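Local atomic coordinates of taurine:2-oxoglutarate aminotransferase (Bifidobacterium kashiwanohense PV20-2, PDB entry 6JIX), a protein that probably transfers the amino group of taurine to 2-oxoglutarate as a class-III aminotransferase that uses pyridoxal 5'-phosphate. Residues M129-P134 against G246-C251; V227-E232 against E363-G368. All blocks are in the same frame, centred on the assembly; numbering follows the deposited sequence.

Interaction 1 (M129-P134 against G246-C251); sequences MVTGRP and GILMIC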
loop_
_atom_site.group_PDB
_atom_site.type_symbol
_atom_site.label_atom_id
_atom_site.label_comp_id
_atom_site.label_asym_id
_atom_site.label_seq_id
_atom_site.Cartn_x
_atom_site.Cartn_y
_atom_site.Cartn_z
ATOM N N MET A 129 11.346 -16.906 -0.744
ATOM C CA MET A 129 12.170 -17.070 -1.945
ATOM C C MET A 129 13.629 -17.342 -1.587
ATOM O O MET A 129 14.267 -18.222 -2.181
ATOM C CB MET A 129 12.070 -15.830 -2.835
ATOM C CG MET A 129 10.941 -15.858 -3.889
ATOM S SD MET A 129 10.848 -14.338 -4.888
ATOM C CE MET A 129 9.646 -13.382 -3.976
ATOM N N VAL A 130 14.181 -16.585 -0.634
ATOM C CA VAL A 130 15.594 -16.738 -0.294
ATOM C C VAL A 130 15.857 -18.100 0.344
ATOM O O VAL A 130 16.781 -18.818 -0.049
ATOM C CB VAL A 130 16.046 -15.601 0.628
ATOM C CG1 VAL A 130 17.325 -16.007 1.325
ATOM C CG2 VAL A 130 16.191 -14.292 -0.162
ATOM N N THR A 131 15.072 -18.464 1.359
ATOM C CA THR A 131 15.324 -19.712 2.068
ATOM C C THR A 131 14.726 -20.918 1.353
ATOM O O THR A 131 15.120 -22.052 1.641
ATOM C CB THR A 131 14.764 -19.662 3.497
ATOM O OG1 THR A 131 13.335 -19.555 3.445
ATOM C CG2 THR A 131 15.333 -18.488 4.287
ATOM N N GLY A 132 13.766 -20.710 0.457
ATOM C CA GLY A 132 13.069 -21.844 -0.109
ATOM C C GLY A 132 12.144 -22.577 0.839
ATOM O O GLY A 132 11.671 -23.664 0.500
ATOM N N ARG A 133 11.889 -22.039 2.020
ATOM C CA ARG A 133 11.071 -22.717 3.014
ATOM C C ARG A 133 9.698 -22.062 3.089
ATOM O O ARG A 133 9.577 -20.861 2.843
ATOM C CB ARG A 133 11.736 -22.670 4.396
ATOM C CG ARG A 133 13.220 -23.017 4.412
ATOM C CD ARG A 133 13.825 -22.655 5.747
ATOM N NE ARG A 133 15.180 -23.157 5.870
ATOM C CZ ARG A 133 15.872 -23.144 7.000
ATOM N NH1 ARG A 133 15.333 -22.656 8.106
ATOM N NH2 ARG A 133 17.108 -23.615 7.018
ATOM N N PRO A 134 8.645 -22.795 3.461
ATOM C CA PRO A 134 7.292 -22.218 3.340
ATOM C C PRO A 134 6.794 -21.405 4.533
ATOM O O PRO A 134 5.987 -20.492 4.347
ATOM C CB PRO A 134 6.417 -23.462 3.129
ATOM C CG PRO A 134 7.143 -24.560 3.887
ATOM C CD PRO A 134 8.618 -24.219 3.860
ATOM N N GLY A 246 18.942 -21.559 10.552
ATOM C CA GLY A 246 18.925 -21.020 9.211
ATOM C C GLY A 246 17.678 -20.239 8.869
ATOM O O GLY A 246 17.340 -20.119 7.689
ATOM N N ILE A 247 16.962 -19.744 9.870
ATOM C CA ILE A 247 15.746 -18.962 9.710
ATOM C C ILE A 247 16.125 -17.489 9.666
ATOM O O ILE A 247 16.906 -17.017 10.507
ATOM C CB ILE A 247 14.791 -19.238 10.885
ATOM C CG1 ILE A 247 14.300 -20.687 10.887
ATOM C CG2 ILE A 247 13.676 -18.216 10.942
ATOM C CD1 ILE A 247 13.894 -21.176 12.287
ATOM N N LEU A 248 15.551 -16.742 8.721
ATOM C CA LEU A 248 15.773 -15.303 8.701
ATOM C C LEU A 248 14.968 -14.642 9.810
ATOM O O LEU A 248 13.831 -15.032 10.095
ATOM C CB LEU A 248 15.383 -14.700 7.347
ATOM C CG LEU A 248 16.056 -15.306 6.114
ATOM C CD1 LEU A 248 15.460 -14.745 4.852
ATOM C CD2 LEU A 248 17.529 -15.040 6.159
ATOM N N MET A 249 15.560 -13.639 10.439
ATOM C CA MET A 249 14.862 -12.833 11.427
ATOM C C MET A 249 14.441 -11.532 10.769
ATOM O O MET A 249 15.263 -10.855 10.141
ATOM C CB MET A 249 15.739 -12.543 12.635
ATOM C CG MET A 249 15.037 -11.827 13.739
ATOM S SD MET A 249 16.192 -11.529 15.099
ATOM C CE MET A 249 15.052 -11.151 16.430
ATOM N N ILE A 250 13.152 -11.231 10.841
ATOM C CA ILE A 250 12.607 -10.001 10.287
ATOM C C ILE A 250 12.036 -9.200 11.435
ATOM O O ILE A 250 11.041 -9.612 12.043
ATOM C CB ILE A 250 11.521 -10.273 9.233
ATOM C CG1 ILE A 250 11.989 -11.323 8.215
ATOM C CG2 ILE A 250 11.093 -8.973 8.575
ATOM C CD1 ILE A 250 10.915 -11.737 7.235
ATOM N N CYS A 251 12.615 -8.035 11.694
ATOM C CA CYS A 251 12.058 -7.132 12.690
ATOM C C CYS A 251 11.162 -6.114 12.000
ATOM O O CYS A 251 11.515 -5.568 10.950
ATOM C CB CYS A 251 13.153 -6.405 13.470
ATOM S SG CYS A 251 14.118 -7.456 14.527
#
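T131 and L248 carry the apolar half of this contact. The methyl CG2 of T131 lies 3.7 Å from CG of L248, whose CD1 is almost as near, and the two side chains run past one another in opposite directions. V130 meets L248 at about a right angle and more loosely, CG1 lying 4.2 Å from CD1. The hydroxyl of T131 serves its own chain: with OG1 set between the backbone N and the carbonyl carbon (chi1 65°), it accepts from the backbone N of R133 at 3.2 Å, an ST turn, and also bonds to A127 O. G132, the first residue past the helix, has positive phi and lies at the centre of this turn.

An extended R133 forms the polar half. Its guanidinium lays one face over the carbonyl oxygen of G246, which stands 3.1 Å above the plane, displaced toward the rim; NH1 is close to that oxygen, but the angle is too poor for a hydrogen bond. CG1 of I247 comes to 3.6 Å from NH1 of R133 at the edge of the guanidinium. This nitrogen bonds instead to the carbonyls of V213 and Y245.

Structural packing away from the cofactor, the contact joins the end of helix 116-131 to the turn between helix 234-245 and strand 248-252 in the fold type I large domain, built on the seven-stranded sheet; helix 297-305 packs against V130 and L248.

Interaction 2 (V227-E232 against E363-G368); sequences VILPPE and EARCIG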
loop_
_atom_site.group_PDB
_atom_site.type_symbol
_atom_site.label_atom_id
_atom_site.label_comp_id
_atom_site.label_asym_id
_atom_site.label_seq_id
_atom_site.Cartn_x
_atom_site.Cartn_y
_atom_site.Cartn_z
ATOM N N VAL A 227 3.177 -1.396 23.723
ATOM C CA VAL A 227 4.576 -1.119 24.052
ATOM C C VAL A 227 5.059 -2.190 25.015
ATOM O O VAL A 227 5.512 -1.890 26.124
ATOM C CB VAL A 227 4.754 0.292 24.649
ATOM C CG1 VAL A 227 6.216 0.677 24.687
ATOM C CG2 VAL A 227 3.975 1.309 23.836
ATOM N N ILE A 228 4.985 -3.447 24.589
ATOM C CA ILE A 228 5.280 -4.583 25.463
ATOM C C ILE A 228 6.782 -4.829 25.368
ATOM O O ILE A 228 7.259 -5.638 24.571
ATOM C CB ILE A 228 4.454 -5.816 25.101
ATOM C CG1 ILE A 228 2.999 -5.407 24.832
ATOM C CG2 ILE A 228 4.495 -6.832 26.238
ATOM C CD1 ILE A 228 2.218 -6.378 23.977
ATOM N N LEU A 229 7.533 -4.108 26.197
ATOM C CA LEU A 229 8.969 -4.297 26.287
ATOM C C LEU A 229 9.280 -5.765 26.580
ATOM O O LEU A 229 8.684 -6.343 27.499
ATOM C CB LEU A 229 9.553 -3.407 27.380
ATOM C CG LEU A 229 9.229 -1.923 27.207
ATOM C CD1 LEU A 229 9.636 -1.134 28.442
ATOM C CD2 LEU A 229 9.888 -1.357 25.924
ATOM N N PRO A 230 10.169 -6.391 25.814
ATOM C CA PRO A 230 10.492 -7.807 26.036
ATOM C C PRO A 230 11.355 -7.990 27.267
ATOM O O PRO A 230 12.103 -7.073 27.649
ATOM C CB PRO A 230 11.270 -8.184 24.765
ATOM C CG PRO A 230 11.897 -6.895 24.343
ATOM C CD PRO A 230 10.859 -5.845 24.641
ATOM N N PRO A 231 11.308 -9.167 27.902
ATOM C CA PRO A 231 12.260 -9.458 28.974
ATOM C C PRO A 231 13.686 -9.433 28.447
ATOM O O PRO A 231 13.940 -9.718 27.275
ATOM C CB PRO A 231 11.858 -10.867 29.439
ATOM C CG PRO A 231 11.063 -11.451 28.277
ATOM C CD PRO A 231 10.337 -10.269 27.717
ATOM N N GLU A 232 14.611 -9.056 29.325
ATOM C CA GLU A 232 16.025 -8.995 28.990
ATOM C C GLU A 232 16.463 -10.285 28.334
ATOM O O GLU A 232 16.100 -11.364 28.789
ATOM C CB GLU A 232 16.840 -8.768 30.267
ATOM C CG GLU A 232 18.292 -8.429 30.028
ATOM C CD GLU A 232 18.455 -7.092 29.318
ATOM O OE1 GLU A 232 19.530 -6.882 28.702
ATOM O OE2 GLU A 232 17.511 -6.254 29.376
ATOM N N GLU A 363 1.122 -1.019 35.506
ATOM C CA GLU A 363 2.508 -1.001 35.053
ATOM C C GLU A 363 2.714 0.165 34.110
ATOM O O GLU A 363 1.777 0.631 33.456
ATOM C CB GLU A 363 2.907 -2.311 34.346
ATOM C CG GLU A 363 4.400 -2.631 34.368
ATOM C CD GLU A 363 4.827 -3.576 33.251
ATOM O OE1 GLU A 363 3.969 -3.984 32.437
ATOM O OE2 GLU A 363 6.033 -3.894 33.169
ATOM N N ALA A 364 3.955 0.630 34.046
ATOM C CA ALA A 364 4.350 1.649 33.095
ATOM C C ALA A 364 5.534 1.106 32.322
ATOM O O ALA A 364 6.456 0.534 32.910
ATOM C CB ALA A 364 4.719 2.969 33.787
ATOM N N ARG A 365 5.478 1.229 31.010
ATOM C CA ARG A 365 6.597 0.883 30.161
ATOM C C ARG A 365 6.915 2.113 29.328
ATOM O O ARG A 365 6.009 2.819 28.882
ATOM C CB ARG A 365 6.271 -0.324 29.285
ATOM C CG ARG A 365 6.009 -1.602 30.084
ATOM C CD ARG A 365 5.396 -2.705 29.238
ATOM N NE ARG A 365 4.121 -2.288 28.669
ATOM C CZ ARG A 365 2.997 -2.129 29.365
ATOM N NH1 ARG A 365 2.969 -2.363 30.679
ATOM N NH2 ARG A 365 1.889 -1.741 28.745
ATOM N N CYS A 366 8.199 2.378 29.136
ATOM C CA CYS A 366 8.611 3.561 28.400
ATOM C C CYS A 366 10.041 3.345 27.962
ATOM O O CYS A 366 10.903 3.117 28.812
ATOM C CB CYS A 366 8.508 4.834 29.256
ATOM S SG CYS A 366 9.303 6.324 28.484
ATOM N N ILE A 367 10.291 3.428 26.657
ATOM C CA ILE A 367 11.639 3.536 26.115
ATOM C C ILE A 367 11.639 4.677 25.105
ATOM O O ILE A 367 10.837 4.677 24.164
ATOM C CB ILE A 367 12.109 2.224 25.471
ATOM C CG1 ILE A 367 13.581 2.330 25.086
ATOM C CG2 ILE A 367 11.231 1.863 24.299
ATOM C CD1 ILE A 367 14.156 1.014 24.682
ATOM N N GLY A 368 12.530 5.651 25.303
ATOM C CA GLY A 368 12.467 6.876 24.517
ATOM C C GLY A 368 11.133 7.571 24.730
ATOM O O GLY A 368 10.690 7.821 25.859
#
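R365 and V227 make the one hydrogen bond between loop and strand: NE of the arginine donates to the backbone O of V227 at 2.9 Å, bent to 136° at the hydrogen. The acceptor lies close to the guanidinium plane, whereas the donor stands 52° out of the carbonyl plane. Beside it, L229 presses its CD1 to 3.6 Å from CB of R365, the leucine and the arginine chain lying alongside with directions reversed. The other branch of L229, CD2, reaches CG2 of I367 at 3.8 Å, so the leucine spans two residues on one side of the strand.

The bend at CG-CD (chi3 -60°) carries NE across to the V227 carbonyl, and the further turn about CD-NE points NH1 toward E363. NH1 of R365 forms a salt bridge with OE1 of E363 at 2.6 Å, weak as a hydrogen bond. The same head is bonded by G226 O at NH2 and T374 OG1 at NH1; one step out, R186 pairs with the other carboxylate oxygen of E363. The bonds to V227, G226, T374 and E363 hold the rotation of the guanidinium, whose buried charge E363 probably offsets. I228 centres an inverse gamma turn, closed by a weak bond from L229 N to V227 O. A leucine in place of R365 would probably leave the carbonyl of G226 without its arginine donor, that of V227 with just the weak bond from L229 N, and E363 without one of its arginine mates.

With the V227 side chain about 10 Å from the bound pyridoxal phosphate, the loop between strand 213-219 and helix 234-245 meets the small C-terminal sheet of the fold type I aminotransferases at its outer strand 361-367, beside strand 370-376, with helix 336-357 on A364 and C366.

How the interactions relate
From the N terminus, the chain first passes M129-P134 at the end of helix 116-131, then V227-E232, then G246-C251, and finally E363-G368. Interaction 1 closes a loop of 111 intervening residues and interaction 2 one of 130, and since their segments alternate, the two loops cross. V227-E232 and G246-C251 stand at either end of helix 234-245, which makes this helix the short link between them. Interaction 1 ties a helix end to the seven-stranded sheet of the large domain; interaction 2 joins that domain to the three-stranded sheet containing strand 361-367. Their centres are 28 Å apart, and they do not touch.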